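Local coordinates for protein crustacyanin-C1 subunit (PDB 1I4U) that binds the carotenoid astaxanthin as a lipocalin subunit of crustacyanin, the pigment complex that gives the lobster carapace its blue colour, at residues A[26-38]-A[52-64]. Sequence-based numbering, arbitrary orientation.
Sequences PNRNSYAGVWYQF and VRNEYSFDGKQFV
G33 and Y56 open an antiparallel strand pair of the lipocalin barrel, where strand 33-38, carrying the family's G-x-W motif, runs beside strand 52-58. Two backbone hydrogen bonds join G33 to Y56, two more link W35 with N54, and Q37 N gives a fifth to V52 O at 3.0 Å. At its positive phi of 98°, G33 holds a backbone shape that suits glycine.

Aromatic rings gather on the W35 and Y56 side of the sheet. W35 turns the edge of its five-membered ring to the face of Y56, planes 60° apart. Its indole is tied down by NE1, which lies over the Y31 ring and donates to Y31 O at 2.9 Å, joining the short helix to the strand. Y31 CE2 lies 3.6 Å from Y56 CE2, at the edge of the Y56 ring, while the edge of Y31 is directed to the face of F63 in an offset T-shaped pair. One water bridges the hydroxyls of Y31 and Y56. Beyond the pair, R138 makes a cation-pi contact with W35, and N54 OD1 bonds to S67 OG.

Where strand 52-58 turns toward strand 63-64, R28 CB makes a CH-pi contact over the centre of the F58 ring, and N29 sets its amide perpendicular to that ring at its edge.

The other face, with V34, Y36, R53 and E55, is partly polar. With its chain extended from CG to NE (chi3 -174°), R53 lays its guanidinium against V34, whose CG2 is 3.7 Å from R53 NH2. R53 NH1 forms a salt bridge with E55 OE1, and R53 NE donates to a water that also bonds Y36 OH at 2.7 Å.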
loop_
_atom_site.group_PDB
_atom_site.type_symbol
_atom_site.label_atom_id
_atom_site.label_comp_id
_atom_site.label_asym_id
_atom_site.label_seq_id
_atom_site.Cartn_x
_atom_site.Cartn_y
_atom_site.Cartn_z
ATOM N N PRO A 26 14.528 20.800 2.537
ATOM C CA PRO A 26 14.592 22.208 2.126
ATOM C C PRO A 26 14.250 22.474 0.671
ATOM O O PRO A 26 14.162 23.658 0.354
ATOM C CB PRO A 26 16.068 22.623 2.333
ATOM C CG PRO A 26 16.540 21.612 3.306
ATOM C CD PRO A 26 15.881 20.332 2.869
ATOM N N ASN A 27 14.107 21.428 -0.115
ATOM C CA ASN A 27 14.099 21.562 -1.570
ATOM C C ASN A 27 12.772 21.181 -2.169
ATOM O O ASN A 27 12.709 20.925 -3.382
ATOM C CB ASN A 27 15.247 20.749 -2.196
ATOM C CG ASN A 27 16.565 21.477 -2.010
ATOM O OD1 ASN A 27 16.724 22.669 -2.348
ATOM N ND2 ASN A 27 17.569 20.796 -1.468
ATOM N N ARG A 28 11.699 21.129 -1.389
ATOM C CA ARG A 28 10.461 20.543 -1.934
ATOM C C ARG A 28 9.973 21.326 -3.131
ATOM O O ARG A 28 9.477 20.785 -4.107
ATOM C CB ARG A 28 9.392 20.521 -0.852
ATOM C CG ARG A 28 9.693 19.661 0.374
ATOM C CD ARG A 28 9.972 18.214 0.016
ATOM N NE ARG A 28 10.139 17.448 1.276
ATOM C CZ ARG A 28 10.547 16.192 1.259
ATOM N NH1 ARG A 28 10.812 15.619 0.089
ATOM N NH2 ARG A 28 10.692 15.525 2.390
ATOM N N ASN A 29 10.118 22.653 -3.089
ATOM C CA ASN A 29 9.591 23.463 -4.191
ATOM C C ASN A 29 10.359 23.148 -5.441
ATOM O O ASN A 29 9.846 23.175 -6.558
ATOM C CB ASN A 29 9.717 24.913 -3.777
ATOM C CG ASN A 29 8.525 25.421 -2.978
ATOM O OD1 ASN A 29 7.424 25.545 -3.522
ATOM N ND2 ASN A 29 8.720 25.740 -1.691
ATOM N N SER A 30 11.654 22.841 -5.299
ATOM C CA SER A 30 12.431 22.514 -6.488
ATOM C C SER A 30 12.081 21.152 -7.072
ATOM O O SER A 30 12.476 20.889 -8.214
ATOM C CB SER A 30 13.927 22.587 -6.167
ATOM O OG SER A 30 14.331 23.935 -5.901
ATOM N N TYR A 31 11.431 20.304 -6.313
ATOM C CA TYR A 31 10.982 19.000 -6.790
ATOM C C TYR A 31 9.621 19.050 -7.478
ATOM O O TYR A 31 9.202 18.112 -8.146
ATOM C CB TYR A 31 10.958 17.995 -5.619
ATOM C CG TYR A 31 10.855 16.559 -6.067
ATOM C CD1 TYR A 31 11.898 15.851 -6.655
ATOM C CD2 TYR A 31 9.640 15.892 -5.871
ATOM C CE1 TYR A 31 11.764 14.545 -7.045
ATOM C CE2 TYR A 31 9.535 14.565 -6.272
ATOM C CZ TYR A 31 10.578 13.892 -6.854
ATOM O OH TYR A 31 10.411 12.580 -7.251
ATOM N N ALA A 32 8.945 20.178 -7.298
ATOM C CA ALA A 32 7.608 20.342 -7.911
ATOM C C ALA A 32 7.753 20.542 -9.426
ATOM O O ALA A 32 8.838 20.597 -9.977
ATOM C CB ALA A 32 6.856 21.449 -7.256
ATOM N N GLY A 33 6.616 20.606 -10.095
ATOM C CA GLY A 33 6.570 20.771 -11.528
ATOM C C GLY A 33 6.358 19.404 -12.192
ATOM O O GLY A 33 5.836 18.432 -11.605
ATOM N N VAL A 34 6.781 19.345 -13.447
ATOM C CA VAL A 34 6.481 18.195 -14.308
ATOM C C VAL A 34 7.668 17.271 -14.396
ATOM O O VAL A 34 8.784 17.706 -14.690
ATOM C CB VAL A 34 6.041 18.694 -15.698
ATOM C CG1 VAL A 34 5.796 17.505 -16.634
ATOM C CG2 VAL A 34 4.793 19.549 -15.563
ATOM N N TRP A 35 7.408 15.995 -14.135
ATOM C CA TRP A 35 8.388 14.926 -14.298
ATOM C C TRP A 35 7.831 13.834 -15.221
ATOM O O TRP A 35 6.692 13.393 -15.026
ATOM C CB TRP A 35 8.682 14.265 -12.976
ATOM C CG TRP A 35 9.494 15.001 -11.956
ATOM C CD1 TRP A 35 8.989 15.644 -10.864
ATOM C CD2 TRP A 35 10.899 15.157 -11.902
ATOM N NE1 TRP A 35 10.019 16.194 -10.133
ATOM C CE2 TRP A 35 11.207 15.913 -10.749
ATOM C CE3 TRP A 35 11.930 14.726 -12.739
ATOM C CZ2 TRP A 35 12.519 16.262 -10.378
ATOM C CZ3 TRP A 35 13.215 15.050 -12.400
ATOM C CH2 TRP A 35 13.491 15.813 -11.243
ATOM N N TYR A 36 8.598 13.393 -16.172
ATOM C CA TYR A 36 8.221 12.312 -17.059
ATOM C C TYR A 36 8.852 11.022 -16.567
ATOM O O TYR A 36 9.987 10.990 -16.115
ATOM C CB TYR A 36 8.732 12.604 -18.482
ATOM C CG TYR A 36 8.168 13.891 -19.048
ATOM C CD1 TYR A 36 8.793 15.099 -18.832
ATOM C CD2 TYR A 36 6.977 13.905 -19.787
ATOM C CE1 TYR A 36 8.280 16.284 -19.340
ATOM C CE2 TYR A 36 6.457 15.084 -20.276
ATOM C CZ TYR A 36 7.113 16.288 -20.049
ATOM O OH TYR A 36 6.607 17.447 -20.541
ATOM N N GLN A 37 8.124 9.912 -16.655
ATOM C CA GLN A 37 8.690 8.623 -16.258
ATOM C C GLN A 37 9.502 8.086 -17.411
ATOM O O GLN A 37 8.927 7.662 -18.418
ATOM C CB GLN A 37 7.566 7.656 -15.909
ATOM C CG GLN A 37 8.077 6.267 -15.448
ATOM C CD GLN A 37 6.862 5.399 -15.243
ATOM O OE1 GLN A 37 6.150 5.359 -14.237
ATOM N NE2 GLN A 37 6.360 4.638 -16.156
ATOM N N PHE A 38 10.830 8.082 -17.254
ATOM C CA PHE A 38 11.717 7.619 -18.309
ATOM C C PHE A 38 11.744 6.100 -18.408
ATOM O O PHE A 38 11.767 5.562 -19.510
ATOM C CB PHE A 38 13.117 8.166 -18.059
ATOM C CG PHE A 38 14.153 7.715 -19.050
ATOM C CD1 PHE A 38 14.181 8.246 -20.332
ATOM C CD2 PHE A 38 15.050 6.732 -18.693
ATOM C CE1 PHE A 38 15.098 7.803 -21.255
ATOM C CE2 PHE A 38 15.994 6.319 -19.598
ATOM C CZ PHE A 38 16.028 6.836 -20.891
ATOM N N VAL A 52 3.814 8.771 -19.634
ATOM C CA VAL A 52 3.566 9.024 -18.211
ATOM C C VAL A 52 4.165 10.351 -17.789
ATOM O O VAL A 52 5.396 10.531 -17.849
ATOM C CB VAL A 52 4.139 7.885 -17.376
ATOM C CG1 VAL A 52 3.911 8.168 -15.908
ATOM C CG2 VAL A 52 3.549 6.523 -17.789
ATOM N N ARG A 53 3.298 11.263 -17.387
ATOM C CA ARG A 53 3.601 12.641 -17.096
ATOM C C ARG A 53 3.039 12.948 -15.702
ATOM O O ARG A 53 1.844 12.864 -15.506
ATOM C CB ARG A 53 2.966 13.553 -18.121
ATOM C CG ARG A 53 3.189 15.025 -17.976
ATOM C CD ARG A 53 2.337 15.826 -18.959
ATOM N NE ARG A 53 2.580 17.252 -18.988
ATOM C CZ ARG A 53 2.088 18.157 -18.163
ATOM N NH1 ARG A 53 1.285 17.759 -17.175
ATOM N NH2 ARG A 53 2.404 19.437 -18.332
ATOM N N ASN A 54 3.920 13.282 -14.780
ATOM C CA ASN A 54 3.541 13.487 -13.372
ATOM C C ASN A 54 3.763 14.959 -13.031
ATOM O O ASN A 54 4.867 15.443 -13.020
ATOM C CB ASN A 54 4.334 12.584 -12.456
ATOM C CG ASN A 54 4.275 11.125 -12.813
ATOM O OD1 ASN A 54 3.173 10.597 -12.864
ATOM N ND2 ASN A 54 5.423 10.495 -13.109
ATOM N N GLU A 55 2.639 15.640 -12.783
ATOM C CA GLU A 55 2.648 17.072 -12.484
ATOM C C GLU A 55 2.452 17.223 -10.970
ATOM O O GLU A 55 1.438 16.800 -10.439
ATOM C CB GLU A 55 1.574 17.803 -13.295
ATOM C CG GLU A 55 1.641 19.293 -13.111
ATOM C CD GLU A 55 0.681 19.999 -14.048
ATOM O OE1 GLU A 55 0.169 19.446 -15.031
ATOM O OE2 GLU A 55 0.411 21.149 -13.707
ATOM N N TYR A 56 3.440 17.797 -10.318
ATOM C CA TYR A 56 3.454 17.961 -8.887
ATOM C C TYR A 56 3.280 19.431 -8.469
ATOM O O TYR A 56 3.981 20.321 -8.982
ATOM C CB TYR A 56 4.800 17.511 -8.335
ATOM C CG TYR A 56 5.055 16.023 -8.392
ATOM C CD1 TYR A 56 4.295 15.059 -9.024
ATOM C CD2 TYR A 56 6.124 15.516 -7.713
ATOM C CE1 TYR A 56 4.516 13.728 -9.062
ATOM C CE2 TYR A 56 6.334 14.160 -7.765
ATOM C CZ TYR A 56 5.605 13.257 -8.411
ATOM O OH TYR A 56 5.918 11.922 -8.341
ATOM N N SER A 57 2.389 19.695 -7.528
ATOM C CA SER A 57 2.152 21.007 -6.921
ATOM C C SER A 57 2.439 20.899 -5.436
ATOM O O SER A 57 1.904 19.990 -4.776
ATOM C CB SER A 57 0.701 21.429 -7.178
ATOM O OG SER A 57 0.528 21.505 -8.580
ATOM N N PHE A 58 3.260 21.757 -4.897
ATOM C CA PHE A 58 3.632 21.694 -3.506
ATOM C C PHE A 58 2.903 22.810 -2.750
ATOM O O PHE A 58 3.012 23.949 -3.136
ATOM C CB PHE A 58 5.142 21.845 -3.334
ATOM C CG PHE A 58 5.601 21.742 -1.894
ATOM C CD1 PHE A 58 5.416 20.540 -1.232
ATOM C CD2 PHE A 58 6.184 22.826 -1.248
ATOM C CE1 PHE A 58 5.817 20.429 0.093
ATOM C CE2 PHE A 58 6.580 22.741 0.071
ATOM C CZ PHE A 58 6.370 21.531 0.734
ATOM N N ASP A 59 2.181 22.436 -1.711
ATOM C CA ASP A 59 1.319 23.369 -1.023
ATOM C C ASP A 59 1.925 23.770 0.324
ATOM O O ASP A 59 1.202 24.355 1.132
ATOM C CB ASP A 59 -0.089 22.776 -0.860
ATOM C CG ASP A 59 -0.189 21.588 0.060
ATOM O OD1 ASP A 59 0.759 21.310 0.837
ATOM O OD2 ASP A 59 -1.256 20.901 0.045
ATOM N N GLY A 60 3.184 23.402 0.531
ATOM C CA GLY A 60 3.903 23.683 1.748
ATOM C C GLY A 60 3.939 22.532 2.728
ATOM O O GLY A 60 4.766 22.515 3.636
ATOM N N LYS A 61 3.047 21.559 2.588
ATOM C CA LYS A 61 3.012 20.375 3.442
ATOM C C LYS A 61 2.948 19.054 2.697
ATOM O O LYS A 61 3.304 18.019 3.258
ATOM C CB LYS A 61 1.779 20.383 4.346
ATOM C CG LYS A 61 1.677 21.551 5.297
ATOM C CD LYS A 61 3.013 22.025 5.856
ATOM C CE LYS A 61 2.834 22.615 7.246
ATOM N NZ LYS A 61 4.149 22.741 7.962
ATOM N N GLN A 62 2.516 19.061 1.429
ATOM C CA GLN A 62 2.565 17.848 0.641
ATOM C C GLN A 62 2.530 18.274 -0.823
ATOM O O GLN A 62 2.327 19.443 -1.133
ATOM C CB GLN A 62 1.336 16.982 0.928
ATOM C CG GLN A 62 0.109 17.561 0.258
ATOM C CD GLN A 62 -1.137 16.757 0.522
ATOM O OE1 GLN A 62 -2.171 17.101 -0.031
ATOM N NE2 GLN A 62 -1.047 15.694 1.300
ATOM N N PHE A 63 2.677 17.292 -1.668
ATOM C CA PHE A 63 2.490 17.433 -3.103
ATOM C C PHE A 63 1.176 16.841 -3.507
ATOM O O PHE A 63 0.835 15.720 -3.133
ATOM C CB PHE A 63 3.601 16.747 -3.884
ATOM C CG PHE A 63 5.012 17.195 -3.628
ATOM C CD1 PHE A 63 5.744 16.580 -2.645
ATOM C CD2 PHE A 63 5.605 18.200 -4.373
ATOM C CE1 PHE A 63 7.061 16.962 -2.395
ATOM C CE2 PHE A 63 6.918 18.580 -4.150
ATOM C CZ PHE A 63 7.669 17.937 -3.183
ATOM N N VAL A 64 0.453 17.597 -4.322
ATOM C CA VAL A 64 -0.678 17.147 -5.066
ATOM C C VAL A 64 -0.217 16.776 -6.469
ATOM O O VAL A 64 0.569 17.494 -7.094
ATOM C CB VAL A 64 -1.740 18.266 -5.152
ATOM C CG1 VAL A 64 -2.886 17.896 -6.050
ATOM C CG2 VAL A 64 -2.159 18.570 -3.696
HETATM O O HOH W 1 8.100 11.364 -6.608
HETATM O O HOH W 2 4.104 18.284 -21.094
#